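Local coordinates for protein 2-aminomuconic 6-semialdehyde dehydrogenase (Pseudomonas sp., PDB 7BZV) that catalyses the NAD+-dependent oxidation of 2-aminomuconate 6-semialdehyde in the meta-cleavage pathway of 2-aminophenol breakdown, working as a tetramer, at residues 313-318 / 322-327; 95-100 / 279-284; 359-364 / 368-373. All blocks are in the same frame, centred on the assembly; numbering follows the deposited sequence.

Contact 1 (313-318 / 322-327)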
# COMPACT_ATOMS: atom_id res chain seq x y z
N ALA B 313 29.21 -35.87 13.11
CA ALA B 313 30.00 -34.73 13.54
C ALA B 313 29.21 -33.71 14.36
O ALA B 313 29.81 -32.73 14.84
CB ALA B 313 30.62 -34.03 12.32
N LEU B 314 27.91 -33.88 14.52
CA LEU B 314 27.11 -32.88 15.24
C LEU B 314 27.43 -32.97 16.72
O LEU B 314 27.32 -34.03 17.33
CB LEU B 314 25.62 -33.11 14.97
CG LEU B 314 24.70 -31.99 15.43
CD1 LEU B 314 24.86 -30.76 14.53
CD2 LEU B 314 23.22 -32.40 15.47
N LYS B 315 27.86 -31.86 17.31
CA LYS B 315 28.33 -31.90 18.69
C LYS B 315 27.12 -31.82 19.62
O LYS B 315 26.49 -30.77 19.77
CB LYS B 315 29.32 -30.77 18.96
CG LYS B 315 29.85 -30.76 20.40
CD LYS B 315 31.08 -29.88 20.55
CE LYS B 315 31.88 -30.26 21.79
NZ LYS B 315 32.22 -29.07 22.61
N VAL B 316 26.81 -32.95 20.25
CA VAL B 316 25.77 -33.08 21.27
C VAL B 316 26.48 -33.11 22.62
O VAL B 316 27.01 -34.15 23.03
CB VAL B 316 24.93 -34.34 21.05
CG1 VAL B 316 23.75 -34.38 22.03
CG2 VAL B 316 24.48 -34.40 19.62
N ASP B 317 26.52 -32.00 23.33
CA ASP B 317 27.42 -31.92 24.48
C ASP B 317 26.97 -30.79 25.38
O ASP B 317 25.91 -30.19 25.15
CB ASP B 317 28.86 -31.68 24.03
CG ASP B 317 29.89 -32.39 24.90
OD1 ASP B 317 29.89 -32.24 26.15
OD2 ASP B 317 30.71 -33.09 24.30
N TRP B 318 27.79 -30.45 26.37
CA TRP B 318 27.56 -29.33 27.27
C TRP B 318 27.04 -28.11 26.53
O TRP B 318 27.74 -27.58 25.65
CB TRP B 318 28.85 -28.94 27.97
CG TRP B 318 29.26 -29.91 29.02
CD1 TRP B 318 30.35 -30.74 29.01
CD2 TRP B 318 28.58 -30.16 30.25
NE1 TRP B 318 30.38 -31.49 30.16
CE2 TRP B 318 29.30 -31.15 30.94
CE3 TRP B 318 27.42 -29.64 30.83
CZ2 TRP B 318 28.91 -31.63 32.18
CZ3 TRP B 318 27.03 -30.12 32.05
CH2 TRP B 318 27.78 -31.10 32.72
N THR B 322 31.03 -23.31 23.40
CA THR B 322 30.69 -22.46 22.27
C THR B 322 30.47 -23.25 21.00
O THR B 322 29.84 -22.73 20.07
CB THR B 322 31.77 -21.41 22.00
OG1 THR B 322 33.01 -22.07 21.71
CG2 THR B 322 31.94 -20.45 23.17
N ASP B 323 30.98 -24.48 20.89
CA ASP B 323 30.76 -25.21 19.65
C ASP B 323 29.77 -26.36 19.79
O ASP B 323 29.54 -27.08 18.82
CB ASP B 323 32.08 -25.70 19.07
CG ASP B 323 32.86 -26.52 20.04
OD1 ASP B 323 32.51 -26.51 21.24
OD2 ASP B 323 33.83 -27.15 19.60
N THR B 324 29.14 -26.52 20.95
CA THR B 324 28.01 -27.44 21.02
C THR B 324 26.92 -27.01 20.05
O THR B 324 26.61 -25.83 19.93
CB THR B 324 27.46 -27.50 22.44
OG1 THR B 324 28.46 -28.07 23.29
CG2 THR B 324 26.21 -28.35 22.46
N GLN B 325 26.35 -27.98 19.34
CA GLN B 325 25.33 -27.71 18.34
C GLN B 325 23.97 -28.28 18.73
O GLN B 325 22.95 -27.83 18.19
CB GLN B 325 25.78 -28.28 16.99
CG GLN B 325 26.66 -27.31 16.19
CD GLN B 325 25.96 -25.93 15.92
OE1 GLN B 325 26.61 -24.90 15.97
NE2 GLN B 325 24.64 -25.95 15.67
N MET B 326 23.92 -29.18 19.70
CA MET B 326 22.63 -29.74 20.11
C MET B 326 22.67 -30.01 21.60
O MET B 326 23.62 -30.63 22.11
CB MET B 326 22.29 -31.02 19.35
CG MET B 326 20.79 -31.14 19.04
SD MET B 326 20.29 -32.65 18.18
CE MET B 326 19.83 -33.68 19.53
N GLY B 327 21.63 -29.54 22.30
CA GLY B 327 21.44 -29.82 23.70
C GLY B 327 20.39 -30.88 23.93
O GLY B 327 20.00 -31.62 23.02

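Contact 2 (95-100 / 279-284)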
# COMPACT_ATOMS: atom_id res chain seq x y z
N LEU B 95 24.53 -22.56 23.59
CA LEU B 95 24.91 -21.16 23.42
C LEU B 95 24.83 -20.74 21.97
O LEU B 95 24.36 -19.64 21.65
CB LEU B 95 26.32 -20.93 23.97
CG LEU B 95 26.92 -19.53 23.81
CD1 LEU B 95 26.14 -18.54 24.68
CD2 LEU B 95 28.41 -19.53 24.19
N SER B 96 25.25 -21.63 21.06
CA SER B 96 25.22 -21.34 19.63
C SER B 96 23.81 -21.02 19.14
O SER B 96 23.64 -20.33 18.13
CB SER B 96 25.76 -22.53 18.85
OG SER B 96 25.00 -23.69 19.16
N MET B 97 22.80 -21.56 19.80
CA MET B 97 21.41 -21.27 19.45
C MET B 97 20.91 -20.02 20.16
O MET B 97 20.37 -19.10 19.52
CB MET B 97 20.55 -22.47 19.81
CG MET B 97 19.03 -22.30 19.57
SD MET B 97 18.83 -22.74 17.86
CE MET B 97 17.10 -22.39 17.39
N ALA B 98 21.05 -19.99 21.48
CA ALA B 98 20.43 -18.94 22.28
C ALA B 98 21.06 -17.58 21.98
O ALA B 98 20.35 -16.56 21.90
CB ALA B 98 20.54 -19.30 23.76
N ALA B 99 22.36 -17.53 21.73
CA ALA B 99 23.04 -16.26 21.50
C ALA B 99 22.95 -15.78 20.07
O ALA B 99 23.33 -14.63 19.78
CB ALA B 99 24.51 -16.36 21.90
N THR B 100 22.50 -16.61 19.14
CA THR B 100 22.36 -16.15 17.78
C THR B 100 20.91 -16.05 17.34
O THR B 100 20.60 -15.25 16.46
CB THR B 100 23.10 -17.05 16.80
OG1 THR B 100 22.43 -18.32 16.73
CG2 THR B 100 24.54 -17.21 17.24
N LEU B 279 16.59 -29.85 10.42
CA LEU B 279 16.31 -31.08 11.13
C LEU B 279 16.61 -30.99 12.63
O LEU B 279 15.83 -31.51 13.42
CB LEU B 279 17.12 -32.26 10.54
CG LEU B 279 16.83 -32.64 9.08
CD1 LEU B 279 17.84 -33.65 8.54
CD2 LEU B 279 15.42 -33.16 8.90
N PHE B 280 17.72 -30.35 13.05
CA PHE B 280 18.25 -30.58 14.40
C PHE B 280 18.48 -29.29 15.18
O PHE B 280 18.80 -29.36 16.37
CB PHE B 280 19.56 -31.41 14.32
CG PHE B 280 19.42 -32.69 13.56
CD1 PHE B 280 18.43 -33.60 13.91
CD2 PHE B 280 20.25 -32.99 12.48
CE1 PHE B 280 18.27 -34.78 13.20
CE2 PHE B 280 20.08 -34.16 11.75
CZ PHE B 280 19.10 -35.06 12.12
N LEU B 281 18.27 -28.12 14.59
CA LEU B 281 18.36 -26.91 15.38
C LEU B 281 17.38 -26.97 16.55
O LEU B 281 16.24 -27.43 16.40
CB LEU B 281 18.06 -25.68 14.51
CG LEU B 281 18.25 -24.36 15.23
CD1 LEU B 281 19.73 -24.14 15.54
CD2 LEU B 281 17.71 -23.15 14.41
N ASN B 282 17.82 -26.54 17.74
CA ASN B 282 16.95 -26.59 18.93
C ASN B 282 16.50 -28.03 19.20
O ASN B 282 15.40 -28.27 19.72
CB ASN B 282 15.75 -25.64 18.75
CG ASN B 282 15.18 -25.13 20.07
OD1 ASN B 282 15.93 -24.88 21.00
ND2 ASN B 282 13.88 -24.91 20.12
N SER B 283 17.35 -28.98 18.84
CA SER B 283 17.05 -30.41 18.97
C SER B 283 15.74 -30.77 18.28
O SER B 283 14.99 -31.63 18.74
CB SER B 283 17.03 -30.83 20.44
OG SER B 283 18.30 -30.54 21.00
N GLY B 284 15.49 -30.11 17.15
CA GLY B 284 14.30 -30.44 16.40
C GLY B 284 13.00 -29.91 16.97
O GLY B 284 11.92 -30.28 16.48

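Contact 3 (359-364 / 368-373)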
# COMPACT_ATOMS: atom_id res chain seq x y z
N PRO B 359 22.17 -40.41 24.15
CA PRO B 359 23.60 -40.35 24.48
C PRO B 359 23.83 -40.73 25.94
O PRO B 359 23.00 -40.47 26.82
CB PRO B 359 23.98 -38.89 24.21
CG PRO B 359 22.69 -38.12 24.43
CD PRO B 359 21.56 -39.07 24.04
N ARG B 360 24.97 -41.38 26.19
CA ARG B 360 25.43 -41.65 27.55
C ARG B 360 26.69 -40.82 27.80
O ARG B 360 27.69 -40.98 27.10
CB ARG B 360 25.73 -43.13 27.77
CG ARG B 360 26.12 -43.44 29.23
CD ARG B 360 26.89 -44.76 29.33
NE ARG B 360 27.72 -44.87 30.53
CZ ARG B 360 28.98 -44.47 30.62
NH1 ARG B 360 29.58 -43.92 29.57
NH2 ARG B 360 29.65 -44.63 31.76
N PHE B 361 26.62 -39.94 28.79
CA PHE B 361 27.75 -39.09 29.11
C PHE B 361 28.58 -39.58 30.28
O PHE B 361 29.75 -39.19 30.40
CB PHE B 361 27.26 -37.69 29.44
CG PHE B 361 26.51 -37.04 28.32
CD1 PHE B 361 27.20 -36.40 27.29
CD2 PHE B 361 25.13 -37.05 28.29
CE1 PHE B 361 26.49 -35.75 26.25
CE2 PHE B 361 24.42 -36.43 27.26
CZ PHE B 361 25.10 -35.79 26.24
N GLY B 362 28.01 -40.40 31.16
CA GLY B 362 28.73 -40.86 32.33
C GLY B 362 28.78 -39.88 33.47
O GLY B 362 29.65 -39.99 34.34
N ASP B 363 27.87 -38.91 33.50
CA ASP B 363 27.85 -37.93 34.58
C ASP B 363 26.39 -37.53 34.83
O ASP B 363 25.46 -38.24 34.43
CB ASP B 363 28.78 -36.76 34.24
CG ASP B 363 28.47 -36.10 32.89
OD1 ASP B 363 27.28 -35.96 32.53
OD2 ASP B 363 29.41 -35.72 32.18
N GLU B 364 26.21 -36.42 35.55
CA GLU B 364 24.88 -35.96 35.93
C GLU B 364 23.99 -35.69 34.72
O GLU B 364 22.76 -35.72 34.84
CB GLU B 364 25.03 -34.69 36.78
CG GLU B 364 25.66 -33.50 36.04
CD GLU B 364 27.18 -33.38 36.23
OE1 GLU B 364 27.70 -32.24 36.22
OE2 GLU B 364 27.85 -34.42 36.37
N GLY B 368 19.43 -35.84 32.88
CA GLY B 368 18.76 -34.88 32.03
C GLY B 368 17.95 -35.57 30.95
O GLY B 368 17.77 -36.79 30.94
N ALA B 369 17.46 -34.76 30.01
CA ALA B 369 16.48 -35.27 29.05
C ALA B 369 17.05 -35.31 27.64
O ALA B 369 16.49 -34.69 26.72
CB ALA B 369 15.22 -34.41 29.09
N TRP B 370 18.12 -36.07 27.44
CA TRP B 370 18.81 -36.05 26.16
C TRP B 370 18.28 -37.12 25.21
O TRP B 370 17.78 -38.17 25.62
CB TRP B 370 20.31 -36.24 26.34
CG TRP B 370 20.99 -35.22 27.21
CD1 TRP B 370 20.95 -35.14 28.57
CD2 TRP B 370 21.83 -34.16 26.76
NE1 TRP B 370 21.70 -34.08 29.00
CE2 TRP B 370 22.26 -33.46 27.91
CE3 TRP B 370 22.27 -33.73 25.51
CZ2 TRP B 370 23.10 -32.36 27.84
CZ3 TRP B 370 23.11 -32.63 25.44
CH2 TRP B 370 23.52 -31.96 26.60
N VAL B 371 18.44 -36.86 23.90
CA VAL B 371 18.14 -37.83 22.85
C VAL B 371 19.08 -37.60 21.67
O VAL B 371 19.55 -36.49 21.43
CB VAL B 371 16.65 -37.71 22.43
CG1 VAL B 371 16.41 -36.35 21.76
CG2 VAL B 371 16.29 -38.83 21.52
N GLU B 372 19.33 -38.65 20.90
CA GLU B 372 20.21 -38.57 19.74
C GLU B 372 19.50 -37.98 18.51
O GLU B 372 18.34 -38.31 18.23
CB GLU B 372 20.73 -39.95 19.37
CG GLU B 372 21.62 -40.57 20.42
CD GLU B 372 22.04 -41.96 20.03
OE1 GLU B 372 21.21 -42.68 19.43
OE2 GLU B 372 23.19 -42.33 20.32
N PRO B 373 20.21 -37.18 17.72
CA PRO B 373 19.69 -36.81 16.40
C PRO B 373 19.50 -38.06 15.54
O PRO B 373 20.38 -38.91 15.45
CB PRO B 373 20.77 -35.88 15.84
CG PRO B 373 22.05 -36.25 16.61
CD PRO B 373 21.58 -36.67 17.96

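Contact 1 (313-318 / 322-327)
Lys-315 holds the two segments together from both ends, with its backbone carbonyl on Gln-325 and Met-326 and its ammonium group on Asp-323. The carbonyl oxygen takes two amide protons: Gln-325 N comes in at 2.8 Å from Lys-315 O, in the carbonyl plane, and Met-326 N at 3.0 Å from the same oxygen, tilted out of that plane. With CG anti to its own N (chi1 -180°), the lysine chain runs along the partner backbone, CD lying 3.6 Å from Asp-323 O. Its NZ then meets Asp-323 OD1 at 2.9 Å from above the carboxylate plane, and the same NZ forms a salt bridge with Glu-321, its stronger partner.

Thr-324 closes the far end. Its OG1 donates to Trp-318 O from above the carbonyl plane, 2.5 Å between the two oxygens, a length to be read with some caution. The methyl CG2 of Thr-324 sits beside it, 3.3 Å from Asp-317 O.

Met-326 is the apolar member. Val-316 lies beside it pointing the same way, CG2 against CB, while Leu-314 crosses it at about a right angle and sets CD2 4.0 Å from SD of Met-326. Phe-280 and Pro-373 also touch this methionine. Val-316 and Met-326 form a single beta bridge, with Asp-317 N making only a weak bond to Met-326 O.

All this lies in the long connection from helix 297-312 to helix 332-348, where the chain turns so that the two touching parts run at 97° to each other, without regular strands. The chemistry divides accordingly: backbone bonds fix the crossing, the buried Met-326 fills the inner side, and the salt bridges of Lys-315 lie on the outer side, by the exposed Asp-323, where solvent is likely to weaken each single pair.

Contact 2 (95-100 / 279-284)
The buried amide of Asn-282 is held at both ends, OD1 by Lys-93 NZ and ND2 by the backbone oxygen of Asn-154, which fixes its rotation beside Met-97 of the facing helix. In the aldehyde dehydrogenase fold helix 95-119 belongs to the coenzyme-binding half, while helix 268-280 and the loop that follows belong to the catalytic half, so the contact sits on the seam between the two.

Within residues 95-100, Met-97 makes the contact; Ile-101, just beyond them on the same helix, also touches Leu-281. As modelled, Met-97 CG stands anti to the backbone N (chi1 177°) and the chain bends at chi2, bringing the thioether over the loop, with the terminal methyl CE 3.8 Å from Asn-282 CB. The modelled sulfur and methyl overlap the isobutyl group of Leu-281 too closely, so their exact placing is doubtful and only the neighbourhood of the two apolar groups can be relied on. One turn along the helix, where it widens into a pi-type turn, Thr-100 OG1 folds back onto Ser-96 O at 2.7 Å, the familiar threonine bond to the carbonyl four residues earlier.

Gly-284 and Gln-285 match the start of the Gly-Gln-x-Cys sequence that carries the nucleophilic cysteine in this family, so the loop probably leads straight into the catalytic site. Beyond Leu-281 the chain makes an unusual turn: Asn-282, Ser-283 and Gly-284 all have left-handed helical backbone angles, and Gly-284 N bonds to Leu-281 O at 2.9 Å.

Contact 3 (359-364 / 368-373)
Phe-361 drives the edge of its ring into a face of the Trp-370 indole in an edge-to-face, T-shaped pair, tilted rather than square: the planes meet at 61° and the phenyl centroid lies 4.6 Å from that of the six-membered indole ring. The closest carbon is CE2 of Phe-361, 3.5 Å from Trp-370 CD2 at the fusion of the two indole rings, while CZ sits nearer CE3. Both aromatic side chains have CG anti to the carbonyl carbon (chi1 near -60°), and each leaves its backbone heading for the other segment.

Pro-359 crosses Trp-370 at about a right angle near the root of its side chain, Pro-359 CG 3.6 Å from Trp-370 CB, and the proline CD lies against the backbone of Val-371. The aliphatic start of Glu-372 covers the same proline, CG being 3.8 Å from Pro-359 N, while its OE1 accepts from Gly-357 N. Trp-370 NE1 donates to Ile-26 O, a bond that pins the indole's turn. Replacing Trp-370 by an alanine would probably leave the edge of Phe-361 without a face to meet and Ile-26 O without its donor.

Asp-366, between the segments, takes the amide protons of Phe-361 and Gly-362. The T-shaped pair and the proline pack the irregular loop joining antiparallel strands 351-354 and 374-377, at the edge of the catalytic-domain sheet of the aldehyde dehydrogenase fold.

Contact 1 is the middle piece, its centre about 9 Å from that of contact 2 and about 12 Å from that of contact 3. Two serines tie it to contact 2: Ser-96 OG lies 2.8 Å from Thr-324 O, and Ser-283 OG the same distance from Gly-327 O, so segment 322-327 bridges both sides of the domain seam. Toward contact 3 the link is packing, with Trp-370 CH2 3.3 Å from Asp-317 O. Contacts 2 and 3 barely meet, through Phe-280 and Pro-373. Of the three, contact 2 probably lies closest to the catalytic cysteine; contact 3 is the farthest from the chain centre.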